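Local structure of Nrps/pks (Streptomyces albus, 4OPF) at residues Ala26-Leu31 and Asn352-Pro357; Val109-Arg114 and Asn137-Asn142; Asp215-Gly220 and Gly361-Glu366; Gly242-Ala247 and Arg418-Arg423. The protein is a ketosynthase domain of the oxazolomycin "AT-less" type I polyketide synthase that probably passes on the growing acyl chain, perhaps without elongating it. All coordinates share one frame; numbering follows the deposited sequence.

Contact 1 of 4, residues Ala26-Leu31 and Asn352-Pro357; sequences AYWRLL and NRAIVP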
loop_
_atom_site.group_PDB
_atom_site.type_symbol
_atom_site.label_atom_id
_atom_site.label_comp_id
_atom_site.label_asym_id
_atom_site.label_seq_id
_atom_site.Cartn_x
_atom_site.Cartn_y
_atom_site.Cartn_z
ATOM N N ALA A 26 -16.652 -22.691 -13.458
ATOM C CA ALA A 26 -16.310 -22.678 -14.851
ATOM C C ALA A 26 -14.792 -22.441 -15.048
ATOM O O ALA A 26 -14.188 -22.959 -15.978
ATOM C CB ALA A 26 -17.157 -21.659 -15.614
ATOM N N TYR A 27 -14.170 -21.653 -14.178
ATOM C CA TYR A 27 -12.757 -21.442 -14.262
ATOM C C TYR A 27 -12.012 -22.780 -14.025
ATOM O O TYR A 27 -11.072 -23.100 -14.723
ATOM C CB TYR A 27 -12.340 -20.355 -13.270
ATOM C CG TYR A 27 -10.949 -19.850 -13.370
ATOM C CD1 TYR A 27 -10.381 -19.503 -14.572
ATOM C CD2 TYR A 27 -10.220 -19.632 -12.230
ATOM C CE1 TYR A 27 -9.069 -19.014 -14.624
ATOM C CE2 TYR A 27 -8.964 -19.080 -12.247
ATOM C CZ TYR A 27 -8.386 -18.770 -13.450
ATOM O OH TYR A 27 -7.088 -18.266 -13.414
ATOM N N TRP A 28 -12.414 -23.532 -13.029
ATOM C CA TRP A 28 -11.825 -24.807 -12.763
ATOM C C TRP A 28 -12.018 -25.754 -13.934
ATOM O O TRP A 28 -11.098 -26.411 -14.301
ATOM C CB TRP A 28 -12.386 -25.437 -11.501
ATOM C CG TRP A 28 -11.808 -26.789 -11.258
ATOM C CD1 TRP A 28 -12.464 -27.994 -11.341
ATOM C CD2 TRP A 28 -10.435 -27.099 -10.999
ATOM N NE1 TRP A 28 -11.568 -29.021 -11.104
ATOM C CE2 TRP A 28 -10.331 -28.494 -10.870
ATOM C CE3 TRP A 28 -9.295 -26.323 -10.800
ATOM C CZ2 TRP A 28 -9.135 -29.127 -10.595
ATOM C CZ3 TRP A 28 -8.102 -26.949 -10.460
ATOM C CH2 TRP A 28 -8.027 -28.327 -10.401
ATOM N N ARG A 29 -13.194 -25.788 -14.544
ATOM C CA ARG A 29 -13.406 -26.615 -15.730
ATOM C C ARG A 29 -12.490 -26.196 -16.873
ATOM O O ARG A 29 -11.874 -27.062 -17.512
ATOM C CB ARG A 29 -14.878 -26.634 -16.200
ATOM C CG ARG A 29 -15.752 -27.522 -15.307
ATOM C CD ARG A 29 -17.171 -27.737 -15.797
ATOM N NE ARG A 29 -17.901 -26.500 -16.108
ATOM C CZ ARG A 29 -18.616 -25.774 -15.222
ATOM N NH1 ARG A 29 -19.247 -24.659 -15.625
ATOM N NH2 ARG A 29 -18.692 -26.132 -13.925
ATOM N N LEU A 30 -12.399 -24.897 -17.143
ATOM C CA LEU A 30 -11.538 -24.411 -18.179
ATOM C C LEU A 30 -10.090 -24.890 -17.955
ATOM O O LEU A 30 -9.438 -25.423 -18.897
ATOM C CB LEU A 30 -11.572 -22.881 -18.234
ATOM C CG LEU A 30 -10.670 -22.198 -19.256
ATOM C CD1 LEU A 30 -11.370 -22.081 -20.579
ATOM C CD2 LEU A 30 -10.258 -20.821 -18.871
ATOM N N LEU A 31 -9.575 -24.692 -16.746
ATOM C CA LEU A 31 -8.182 -24.978 -16.486
ATOM C C LEU A 31 -7.897 -26.472 -16.423
ATOM O O LEU A 31 -6.876 -26.935 -16.950
ATOM C CB LEU A 31 -7.755 -24.394 -15.178
ATOM C CG LEU A 31 -7.826 -22.864 -15.149
ATOM C CD1 LEU A 31 -7.426 -22.411 -13.796
ATOM C CD2 LEU A 31 -7.036 -22.142 -16.219
ATOM N N ASN A 352 -8.608 -28.994 -4.901
ATOM C CA ASN A 352 -8.993 -30.220 -5.603
ATOM C C ASN A 352 -7.890 -31.270 -5.647
ATOM O O ASN A 352 -8.109 -32.338 -6.183
ATOM C CB ASN A 352 -9.411 -29.918 -7.018
ATOM C CG ASN A 352 -10.703 -29.123 -7.076
ATOM O OD1 ASN A 352 -11.735 -29.695 -6.882
ATOM N ND2 ASN A 352 -10.644 -27.842 -7.389
ATOM N N ARG A 353 -6.706 -30.947 -5.123
ATOM C CA ARG A 353 -5.522 -31.822 -5.157
ATOM C C ARG A 353 -5.222 -32.323 -6.563
ATOM O O ARG A 353 -5.147 -33.520 -6.805
ATOM C CB ARG A 353 -5.688 -32.994 -4.181
ATOM C CG ARG A 353 -5.924 -32.495 -2.774
ATOM C CD ARG A 353 -6.315 -33.567 -1.781
ATOM N NE ARG A 353 -6.651 -32.899 -0.517
ATOM C CZ ARG A 353 -6.929 -33.500 0.648
ATOM N NH1 ARG A 353 -6.919 -34.829 0.752
ATOM N NH2 ARG A 353 -7.212 -32.755 1.724
ATOM N N ALA A 354 -5.053 -31.410 -7.490
ATOM C CA ALA A 354 -4.742 -31.795 -8.831
ATOM C C ALA A 354 -3.883 -30.755 -9.492
ATOM O O ALA A 354 -3.966 -29.554 -9.175
ATOM C CB ALA A 354 -6.018 -32.015 -9.641
ATOM N N ILE A 355 -3.096 -31.225 -10.444
ATOM C CA ILE A 355 -2.315 -30.352 -11.289
ATOM C C ILE A 355 -2.989 -30.286 -12.638
ATOM O O ILE A 355 -3.307 -31.292 -13.204
ATOM C CB ILE A 355 -0.888 -30.855 -11.398
ATOM C CG1 ILE A 355 -0.300 -30.819 -9.977
ATOM C CG2 ILE A 355 -0.117 -29.944 -12.353
ATOM C CD1 ILE A 355 1.188 -30.871 -9.912
ATOM N N VAL A 356 -3.233 -29.069 -13.116
ATOM C CA VAL A 356 -3.825 -28.860 -14.405
ATOM C C VAL A 356 -2.801 -28.839 -15.537
ATOM O O VAL A 356 -1.609 -28.638 -15.318
ATOM C CB VAL A 356 -4.611 -27.588 -14.423
ATOM C CG1 VAL A 356 -5.622 -27.619 -13.317
ATOM C CG2 VAL A 356 -3.709 -26.364 -14.316
ATOM N N PRO A 357 -3.277 -29.072 -16.761
ATOM C CA PRO A 357 -2.349 -29.071 -17.890
ATOM C C PRO A 357 -1.727 -27.705 -18.125
ATOM O O PRO A 357 -2.378 -26.674 -17.944
ATOM C CB PRO A 357 -3.229 -29.408 -19.104
ATOM C CG PRO A 357 -4.547 -29.772 -18.592
ATOM C CD PRO A 357 -4.611 -29.555 -17.112
HETATM O O HOH W 1 -4.760 -25.528 -17.910
#
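The carboxamide of Asn352 lies flat over the indole of Trp28: the planes are only 19° apart, and ND2 sits 3.5 Å above the ring plane, over its centre. The two side chains come from opposite directions. With CG anti to the backbone N (chi1 178°), Trp28 reaches out from helix 24-33 far enough to meet both the last turn of helix 338-352 and the chain that follows it. ND2 comes within 3.6 Å of Trp28 CE2, yet its hydrogen bond goes to Leu348 O, one turn back in its own helix, which fixes the amide over the ring.

The buried side is made by Leu31, Ala354 and Val356. Leu31 O packs 3.5 Å from both Val356 CB and Pro357 CD. Val356 CG1 approaches the six-membered ring obliquely, 3.8 Å from Trp28 CZ3, and Ala354 CB stands at the ring edge. Leu31 CB is 4.3 Å from Val356 CG1. The Asn352 end is by contrast the exposed side, where an amide rather than a hydrocarbon covers the indole.

At the end of the contact a water lies 2.7 Å from Leu31 O and 2.6 Å from Pro357 O, bridging the two backbones. Arg353, with positive phi, closes helix 338-352 in a Schellman motif and turns the chain into strand 354-355. No direct hydrogen bond crosses between the segments, so the union rests on amide-aromatic stacking, aliphatic contact and one bridging water.

Contact 2 of 4, residues Val109-Arg114 and Asn137-Asn142; sequences VYVGGR and NYLAAN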
loop_
_atom_site.group_PDB
_atom_site.type_symbol
_atom_site.label_atom_id
_atom_site.label_comp_id
_atom_site.label_asym_id
_atom_site.label_seq_id
_atom_site.Cartn_x
_atom_site.Cartn_y
_atom_site.Cartn_z
ATOM N N VAL A 109 -9.503 -3.586 2.843
ATOM C CA VAL A 109 -9.765 -3.787 1.445
ATOM C C VAL A 109 -8.511 -3.380 0.672
ATOM O O VAL A 109 -8.029 -2.260 0.780
ATOM C CB VAL A 109 -10.919 -2.916 0.999
ATOM C CG1 VAL A 109 -11.176 -3.015 -0.505
ATOM C CG2 VAL A 109 -12.166 -3.289 1.750
ATOM N N TYR A 110 -7.983 -4.296 -0.118
ATOM C CA TYR A 110 -6.748 -4.108 -0.842
ATOM C C TYR A 110 -6.974 -4.522 -2.269
ATOM O O TYR A 110 -7.216 -5.706 -2.537
ATOM C CB TYR A 110 -5.633 -4.963 -0.203
ATOM C CG TYR A 110 -5.450 -4.618 1.263
ATOM C CD1 TYR A 110 -4.661 -3.556 1.667
ATOM C CD2 TYR A 110 -6.191 -5.251 2.220
ATOM C CE1 TYR A 110 -4.527 -3.229 3.025
ATOM C CE2 TYR A 110 -6.057 -4.938 3.555
ATOM C CZ TYR A 110 -5.238 -3.922 3.947
ATOM O OH TYR A 110 -5.147 -3.611 5.295
ATOM N N VAL A 111 -6.943 -3.562 -3.188
ATOM C CA VAL A 111 -7.288 -3.833 -4.570
ATOM C C VAL A 111 -6.150 -3.576 -5.502
ATOM O O VAL A 111 -5.516 -2.536 -5.415
ATOM C CB VAL A 111 -8.451 -2.924 -5.035
ATOM C CG1 VAL A 111 -8.806 -3.106 -6.504
ATOM C CG2 VAL A 111 -9.667 -3.204 -4.179
ATOM N N GLY A 112 -5.884 -4.529 -6.393
ATOM C CA GLY A 112 -4.941 -4.304 -7.466
ATOM C C GLY A 112 -5.713 -3.928 -8.707
ATOM O O GLY A 112 -6.549 -4.668 -9.179
ATOM N N GLY A 113 -5.442 -2.770 -9.243
ATOM C CA GLY A 113 -6.200 -2.309 -10.355
ATOM C C GLY A 113 -5.817 -0.909 -10.769
ATOM O O GLY A 113 -5.185 -0.164 -10.024
ATOM N N ARG A 114 -6.164 -0.584 -11.997
ATOM C CA ARG A 114 -5.778 0.681 -12.592
ATOM C C ARG A 114 -7.018 1.532 -12.694
ATOM O O ARG A 114 -7.974 1.177 -13.353
ATOM C CB ARG A 114 -5.182 0.467 -14.004
ATOM C CG ARG A 114 -4.796 1.775 -14.724
ATOM C CD ARG A 114 -3.803 1.548 -15.868
ATOM N NE ARG A 114 -2.499 1.043 -15.350
ATOM C CZ ARG A 114 -2.039 -0.218 -15.444
ATOM N NH1 ARG A 114 -2.749 -1.192 -16.037
ATOM N NH2 ARG A 114 -0.847 -0.530 -14.914
ATOM N N ASN A 137 -8.587 6.176 -5.353
ATOM C CA ASN A 137 -8.707 5.083 -4.405
ATOM C C ASN A 137 -10.081 4.481 -4.522
ATOM O O ASN A 137 -10.370 3.566 -3.736
ATOM C CB ASN A 137 -8.462 5.617 -2.976
ATOM C CG ASN A 137 -7.895 4.573 -2.049
ATOM O OD1 ASN A 137 -6.826 3.946 -2.335
ATOM N ND2 ASN A 137 -8.566 4.401 -0.872
ATOM N N TYR A 138 -10.918 4.988 -5.476
ATOM C CA TYR A 138 -12.349 4.652 -5.519
ATOM C C TYR A 138 -12.574 3.137 -5.651
ATOM O O TYR A 138 -13.544 2.626 -5.137
ATOM C CB TYR A 138 -13.110 5.414 -6.638
ATOM C CG TYR A 138 -12.639 5.015 -8.030
ATOM C CD1 TYR A 138 -13.140 3.886 -8.665
ATOM C CD2 TYR A 138 -11.694 5.759 -8.699
ATOM C CE1 TYR A 138 -12.721 3.532 -9.938
ATOM C CE2 TYR A 138 -11.241 5.388 -9.964
ATOM C CZ TYR A 138 -11.747 4.258 -10.567
ATOM O OH TYR A 138 -11.312 3.899 -11.829
ATOM N N LEU A 139 -11.669 2.394 -6.312
ATOM C CA LEU A 139 -11.884 0.975 -6.479
ATOM C C LEU A 139 -11.994 0.274 -5.114
ATOM O O LEU A 139 -12.841 -0.639 -4.980
ATOM C CB LEU A 139 -10.775 0.295 -7.326
ATOM C CG LEU A 139 -10.773 0.659 -8.816
ATOM C CD1 LEU A 139 -9.575 0.010 -9.435
ATOM C CD2 LEU A 139 -12.016 0.138 -9.529
ATOM N N ALA A 140 -11.126 0.650 -4.161
ATOM C CA ALA A 140 -11.196 0.113 -2.806
ATOM C C ALA A 140 -12.299 0.835 -1.997
ATOM O O ALA A 140 -13.101 0.205 -1.291
ATOM C CB ALA A 140 -9.846 0.243 -2.119
ATOM N N ALA A 141 -12.356 2.143 -2.096
ATOM C CA ALA A 141 -13.281 2.964 -1.252
ATOM C C ALA A 141 -14.737 2.648 -1.533
ATOM O O ALA A 141 -15.529 2.657 -0.596
ATOM C CB ALA A 141 -13.072 4.478 -1.440
ATOM N N ASN A 142 -15.094 2.342 -2.779
ATOM C CA ASN A 142 -16.459 1.917 -3.046
ATOM C C ASN A 142 -16.839 0.694 -2.287
ATOM O O ASN A 142 -17.948 0.588 -1.853
ATOM C CB ASN A 142 -16.668 1.584 -4.501
ATOM C CG ASN A 142 -16.890 2.798 -5.315
ATOM O OD1 ASN A 142 -17.664 3.650 -4.931
ATOM N ND2 ASN A 142 -16.230 2.890 -6.451
#
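Val109, Val111, Leu139 and Ala140 form a wholly aliphatic interface between strand 107-112 and the first turns of helix 138-147. Ala140 CB faces both valines, 3.9 Å from Val109 CG1 and 4.0 Å from Val111 CG2. The other methyl of Val111, CG1, meets Leu139 CB at 4.0 Å, the two side chains crossing at about a right angle.

Side chain against backbone is the second kind of contact: Leu139 CD1 lies 4.1 Å from Gly113 C, where the bare glycine lets the methyl come up to the main chain. The axes of strand 109-112 and helix 138-142 approach to 7.9 Å at 146°, a spacing consistent with the small Ala140 facing the strand.

Polar groups look elsewhere. Arg114 makes a salt bridge with Asp157, and Tyr138 OH bonds to Asp78. Strand 153-156 and Leu84 of helix 79-95 add to the apolar surround, consistent with a helix held on the sheet of this thiolase-type fold by burial of hydrocarbon, without any hydrogen bond between the two segments.

Contact 3 of 4, residues Asp215-Gly220 and Gly361-Glu366; sequences DRRARG and GRQPLE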
loop_
_atom_site.group_PDB
_atom_site.type_symbol
_atom_site.label_atom_id
_atom_site.label_comp_id
_atom_site.label_asym_id
_atom_site.label_seq_id
_atom_site.Cartn_x
_atom_site.Cartn_y
_atom_site.Cartn_z
ATOM N N ASP A 215 9.225 -20.915 -24.834
ATOM C CA ASP A 215 8.982 -21.400 -26.184
ATOM C C ASP A 215 9.497 -20.355 -27.194
ATOM O O ASP A 215 9.318 -19.147 -26.983
ATOM C CB ASP A 215 7.463 -21.521 -26.364
ATOM C CG ASP A 215 7.068 -22.125 -27.700
ATOM O OD1 ASP A 215 7.264 -21.511 -28.775
ATOM O OD2 ASP A 215 6.515 -23.230 -27.672
ATOM N N ARG A 216 10.073 -20.801 -28.313
ATOM C CA ARG A 216 10.611 -19.876 -29.354
ATOM C C ARG A 216 9.627 -18.934 -30.107
ATOM O O ARG A 216 10.063 -17.929 -30.674
ATOM C CB ARG A 216 11.386 -20.662 -30.410
ATOM C CG ARG A 216 12.744 -21.115 -29.954
ATOM C CD ARG A 216 13.541 -21.553 -31.165
ATOM N NE ARG A 216 13.167 -22.886 -31.692
ATOM C CZ ARG A 216 12.970 -23.223 -32.986
ATOM N NH1 ARG A 216 13.108 -22.340 -33.982
ATOM N NH2 ARG A 216 12.643 -24.486 -33.301
ATOM N N ARG A 217 8.336 -19.251 -30.150
ATOM C CA ARG A 217 7.371 -18.367 -30.826
ATOM C C ARG A 217 6.864 -17.226 -29.927
ATOM O O ARG A 217 6.093 -16.372 -30.387
ATOM C CB ARG A 217 6.203 -19.180 -31.377
ATOM C CG ARG A 217 6.613 -20.089 -32.534
ATOM C CD ARG A 217 5.608 -21.219 -32.729
ATOM N NE ARG A 217 5.654 -22.211 -31.645
ATOM C CZ ARG A 217 4.837 -23.258 -31.538
ATOM N NH1 ARG A 217 3.882 -23.470 -32.442
ATOM N NH2 ARG A 217 4.973 -24.094 -30.518
ATOM N N ALA A 218 7.313 -17.207 -28.667
ATOM C CA ALA A 218 6.842 -16.227 -27.652
ATOM C C ALA A 218 6.935 -14.737 -28.080
ATOM O O ALA A 218 8.026 -14.220 -28.355
ATOM C CB ALA A 218 7.563 -16.461 -26.313
ATOM N N ARG A 219 5.768 -14.074 -28.098
ATOM C CA ARG A 219 5.583 -12.693 -28.586
ATOM C C ARG A 219 4.775 -11.781 -27.611
ATOM O O ARG A 219 4.239 -10.752 -28.041
ATOM C CB ARG A 219 4.828 -12.736 -29.944
ATOM C CG ARG A 219 5.662 -12.479 -31.202
ATOM C CD ARG A 219 4.849 -11.755 -32.284
ATOM N NE ARG A 219 4.607 -10.340 -31.949
ATOM C CZ ARG A 219 3.415 -9.756 -31.773
ATOM N NH1 ARG A 219 2.278 -10.432 -31.916
ATOM N NH2 ARG A 219 3.358 -8.465 -31.460
ATOM N N GLY A 220 4.670 -12.146 -26.325
ATOM C CA GLY A 220 3.689 -11.504 -25.424
ATOM C C GLY A 220 2.266 -11.950 -25.763
ATOM O O GLY A 220 2.019 -12.538 -26.826
ATOM N N GLY A 361 4.973 -24.142 -24.088
ATOM C CA GLY A 361 6.280 -24.822 -23.860
ATOM C C GLY A 361 6.756 -25.839 -24.912
ATOM O O GLY A 361 7.694 -26.627 -24.676
ATOM N N ARG A 362 6.150 -25.766 -26.098
ATOM C CA ARG A 362 6.176 -26.853 -27.085
ATOM C C ARG A 362 7.291 -26.614 -28.126
ATOM O O ARG A 362 7.204 -27.087 -29.269
ATOM C CB ARG A 362 4.792 -27.024 -27.790
ATOM C CG ARG A 362 3.567 -26.301 -27.194
ATOM C CD ARG A 362 3.367 -24.915 -27.812
ATOM N NE ARG A 362 2.020 -24.395 -27.622
ATOM C CZ ARG A 362 1.694 -23.104 -27.571
ATOM N NH1 ARG A 362 2.626 -22.156 -27.653
ATOM N NH2 ARG A 362 0.415 -22.764 -27.390
ATOM N N GLN A 363 8.337 -25.892 -27.723
ATOM C CA GLN A 363 9.419 -25.485 -28.623
ATOM C C GLN A 363 10.527 -24.920 -27.727
ATOM O O GLN A 363 10.737 -23.700 -27.674
ATOM C CB GLN A 363 8.911 -24.449 -29.650
ATOM C CG GLN A 363 9.764 -24.287 -30.905
ATOM C CD GLN A 363 8.946 -23.941 -32.145
ATOM O OE1 GLN A 363 9.041 -22.830 -32.681
ATOM N NE2 GLN A 363 8.135 -24.897 -32.606
ATOM N N PRO A 364 11.245 -25.815 -27.015
ATOM C CA PRO A 364 12.014 -25.348 -25.866
ATOM C C PRO A 364 13.028 -24.262 -26.243
ATOM O O PRO A 364 13.394 -24.101 -27.417
ATOM C CB PRO A 364 12.691 -26.624 -25.336
ATOM C CG PRO A 364 12.777 -27.529 -26.515
ATOM C CD PRO A 364 11.601 -27.195 -27.397
ATOM N N LEU A 365 13.464 -23.524 -25.233
ATOM C CA LEU A 365 14.328 -22.379 -25.436
ATOM C C LEU A 365 15.689 -22.915 -25.814
ATOM O O LEU A 365 15.932 -24.110 -25.688
ATOM C CB LEU A 365 14.377 -21.518 -24.168
ATOM C CG LEU A 365 13.058 -20.865 -23.711
ATOM C CD1 LEU A 365 12.207 -20.389 -24.886
ATOM C CD2 LEU A 365 12.269 -21.829 -22.844
ATOM N N GLU A 366 16.583 -22.039 -26.242
ATOM C CA GLU A 366 17.802 -22.476 -26.919
ATOM C C GLU A 366 18.994 -22.629 -25.975
ATOM O O GLU A 366 19.965 -23.329 -26.306
ATOM C CB GLU A 366 18.149 -21.488 -28.030
ATOM C CG GLU A 366 19.031 -22.044 -29.134
ATOM C CD GLU A 366 19.549 -20.934 -30.019
ATOM O OE1 GLU A 366 18.733 -20.079 -30.420
ATOM O OE2 GLU A 366 20.764 -20.900 -30.294
#
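Asp215 and Arg216 meet both the backbone of loop 361-366 and the side chain of Gln363. Arg216 N donates to Gln363 O at 3.0 Å, in the carbonyl plane, and Asp215 CA adds a CH...O contact to the same oxygen. The carboxylate of Asp215 divides its work. OD1 takes Arg217 N at 2.9 Å and 172° through its anti lone pair, forming an Asx turn at the start of the type I turn Asp215-Ala218. OD2 receives a weak bond from Arg362 N, also 3.0 Å long but bent to 124°.

Arg217 folds back along its own turn: NE gives a weak bond to OD1, and NH2 pairs with OD2 in a 3.4 Å salt bridge. The Gln363 amide lies nearly parallel over one face of the Arg217 guanidinium, planes 14° apart, with NE2 3.6 Å above it toward the rim; Arg362 NH1 lies over the opposite face. Gln363 OE1 lies 3.9 Å above the centre of the Arg216 guanidinium, so this one amide is bordered by two arginines. Arg217 and Arg362 both gather round the Asp215 carboxylate, whose charge they probably share.

Within the fold this is a meeting of two loops. One runs between strands 181-188 and 226-234, the other between strands 354-355 and 375-376. The backbone bond of Gly361 with Val213 extends the join, and Leu365 packs on Phe214.

Contact 4 of 4, residues Gly242-Ala247 and Arg418-Arg423; sequences GDRVHA and RAPLDR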
loop_
_atom_site.group_PDB
_atom_site.type_symbol
_atom_site.label_atom_id
_atom_site.label_comp_id
_atom_site.label_asym_id
_atom_site.label_seq_id
_atom_site.Cartn_x
_atom_site.Cartn_y
_atom_site.Cartn_z
ATOM N N GLY A 242 -15.146 -21.888 12.614
ATOM C CA GLY A 242 -15.718 -22.842 11.698
ATOM C C GLY A 242 -15.799 -22.362 10.253
ATOM O O GLY A 242 -16.636 -22.863 9.492
ATOM N N ASP A 243 -14.913 -21.446 9.849
ATOM C CA ASP A 243 -14.931 -20.984 8.466
ATOM C C ASP A 243 -14.487 -22.061 7.507
ATOM O O ASP A 243 -13.702 -22.929 7.850
ATOM C CB ASP A 243 -14.053 -19.739 8.274
ATOM C CG ASP A 243 -14.594 -18.519 9.015
ATOM O OD1 ASP A 243 -15.842 -18.338 9.115
ATOM O OD2 ASP A 243 -13.767 -17.736 9.529
ATOM N N ARG A 244 -14.918 -21.944 6.265
ATOM C CA ARG A 244 -14.312 -22.699 5.173
ATOM C C ARG A 244 -12.836 -22.258 5.029
ATOM O O ARG A 244 -12.491 -21.079 5.277
ATOM C CB ARG A 244 -15.070 -22.390 3.882
ATOM C CG ARG A 244 -16.599 -22.543 3.970
ATOM C CD ARG A 244 -17.262 -22.304 2.631
ATOM N NE ARG A 244 -17.054 -23.423 1.733
ATOM C CZ ARG A 244 -17.133 -23.376 0.416
ATOM N NH1 ARG A 244 -17.376 -22.238 -0.202
ATOM N NH2 ARG A 244 -16.921 -24.482 -0.294
ATOM N N VAL A 245 -11.934 -23.187 4.758
ATOM C CA VAL A 245 -10.571 -22.843 4.495
ATOM C C VAL A 245 -10.221 -23.512 3.202
ATOM O O VAL A 245 -9.988 -24.706 3.181
ATOM C CB VAL A 245 -9.618 -23.362 5.584
ATOM C CG1 VAL A 245 -8.184 -23.025 5.198
ATOM C CG2 VAL A 245 -9.950 -22.766 6.948
ATOM N N HIS A 246 -10.130 -22.740 2.138
ATOM C CA HIS A 246 -9.774 -23.226 0.818
ATOM C C HIS A 246 -8.288 -23.489 0.636
ATOM O O HIS A 246 -7.898 -24.362 -0.114
ATOM C CB HIS A 246 -10.146 -22.179 -0.222
ATOM C CG HIS A 246 -11.613 -21.913 -0.332
ATOM N ND1 HIS A 246 -12.541 -22.911 -0.432
ATOM C CD2 HIS A 246 -12.305 -20.756 -0.361
ATOM C CE1 HIS A 246 -13.748 -22.381 -0.533
ATOM N NE2 HIS A 246 -13.624 -21.073 -0.531
ATOM N N ALA A 247 -7.473 -22.667 1.261
ATOM C CA ALA A 247 -6.040 -22.833 1.262
ATOM C C ALA A 247 -5.472 -21.890 2.301
ATOM O O ALA A 247 -6.186 -21.059 2.870
ATOM C CB ALA A 247 -5.453 -22.568 -0.121
ATOM N N ARG A 418 -18.958 -23.962 7.809
ATOM C CA ARG A 418 -19.868 -22.875 7.501
ATOM C C ARG A 418 -20.155 -23.185 6.035
ATOM O O ARG A 418 -19.282 -23.630 5.319
ATOM C CB ARG A 418 -19.164 -21.522 7.590
ATOM C CG ARG A 418 -20.057 -20.329 7.858
ATOM C CD ARG A 418 -19.259 -19.055 8.056
ATOM N NE ARG A 418 -19.581 -18.367 9.301
ATOM C CZ ARG A 418 -20.520 -17.425 9.478
ATOM N NH1 ARG A 418 -20.671 -16.889 10.676
ATOM N NH2 ARG A 418 -21.317 -16.982 8.504
ATOM N N ALA A 419 -21.374 -22.988 5.583
ATOM C CA ALA A 419 -21.744 -23.403 4.239
ATOM C C ALA A 419 -21.812 -22.167 3.362
ATOM O O ALA A 419 -22.247 -21.127 3.820
ATOM C CB ALA A 419 -23.116 -24.069 4.277
ATOM N N PRO A 420 -21.457 -22.301 2.086
ATOM C CA PRO A 420 -21.640 -21.181 1.179
ATOM C C PRO A 420 -23.101 -20.727 1.060
ATOM O O PRO A 420 -23.986 -21.546 1.120
ATOM C CB PRO A 420 -21.116 -21.717 -0.158
ATOM C CG PRO A 420 -21.182 -23.220 -0.064
ATOM C CD PRO A 420 -21.145 -23.570 1.389
ATOM N N LEU A 421 -23.355 -19.432 0.932
ATOM C CA LEU A 421 -24.698 -18.968 0.647
ATOM C C LEU A 421 -24.868 -18.992 -0.854
ATOM O O LEU A 421 -23.903 -18.814 -1.595
ATOM C CB LEU A 421 -24.911 -17.555 1.192
ATOM C CG LEU A 421 -24.594 -17.429 2.673
ATOM C CD1 LEU A 421 -24.755 -16.003 3.179
ATOM C CD2 LEU A 421 -25.528 -18.320 3.468
ATOM N N ASP A 422 -26.098 -19.193 -1.311
ATOM C CA ASP A 422 -26.463 -18.877 -2.698
ATOM C C ASP A 422 -26.179 -17.394 -3.093
ATOM O O ASP A 422 -26.454 -16.466 -2.324
ATOM C CB ASP A 422 -27.978 -19.105 -2.914
ATOM C CG ASP A 422 -28.373 -20.593 -2.957
ATOM O OD1 ASP A 422 -27.544 -21.469 -3.335
ATOM O OD2 ASP A 422 -29.551 -20.866 -2.624
ATOM N N ARG A 423 -25.674 -17.195 -4.306
ATOM C CA ARG A 423 -25.542 -15.866 -4.872
ATOM C C ARG A 423 -26.929 -15.285 -5.080
ATOM O O ARG A 423 -27.766 -15.940 -5.606
ATOM C CB ARG A 423 -24.865 -15.953 -6.223
ATOM C CG ARG A 423 -23.415 -16.337 -6.174
ATOM C CD ARG A 423 -22.948 -16.660 -7.587
ATOM N NE ARG A 423 -21.516 -16.588 -7.625
ATOM C CZ ARG A 423 -20.772 -16.225 -8.669
ATOM N NH1 ARG A 423 -21.350 -15.874 -9.845
ATOM N NH2 ARG A 423 -19.423 -16.205 -8.515
#
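Arg418 runs alongside Asp243, the two side chains pointing the same way. Their flat ends are turned 55° against each other, and NE remains 3.7 Å from Asp243 OD1, a long salt bridge. The Arg418 chain bends at chi3 (-126°), carrying its guanidinium past Asp243 to Gly96 O and Glu101, which hold NH2, and to the ring of Tyr97 in a cation-pi contact. Asp243 is itself gripped by Tyr97 OH at OD1 and Lys233 at OD2.

Arg244 meets Pro420 at about a right angle. Pro420 CG lies 3.9 Å above one guanidinium face, toward the rim, while His246 CE1 lies 3.5 Å over the centre of the opposite face, so the guanidinium has a neighbour over each face, His246 presenting its edge. Nearer the backbone, Arg244 CG touches Arg418 O at 3.2 Å. Asp94 ties the layer together, pairing with Arg244 NH1 and accepting a hydrogen bond from His246 NE2.

Gly242 ends helix 235-241 in a Schellman motif, and the chain then leads into strand 247-256. Beside it, the tail beyond strand 401-408 passes along the C-terminal end of helix 79-95 and the loop after it, Leu421 bonded through its backbone to Cys93.

In the fold
Along the chain, contact 2 closes within the loop spanned by contact 1, whereas contacts 1, 3 and 4 cross one another, their segments alternating in sequence. Contacts 1 and 2 lie on opposite sides of the chain's centre, about 28 Å apart between centres; contacts 3 and 4 are the most distant pair, at about 40 Å between centres. Strand 107-112 of contact 2 and strand 247-256, entered from contact 4, belong to the same mixed sheet. Helix 338-352 connects two sites: its end carries Asn352 of contact 1, and its Val347 touches His246 of contact 4. The crossing contacts thus tie N-terminal and C-terminal portions of the ketosynthase into one compact body.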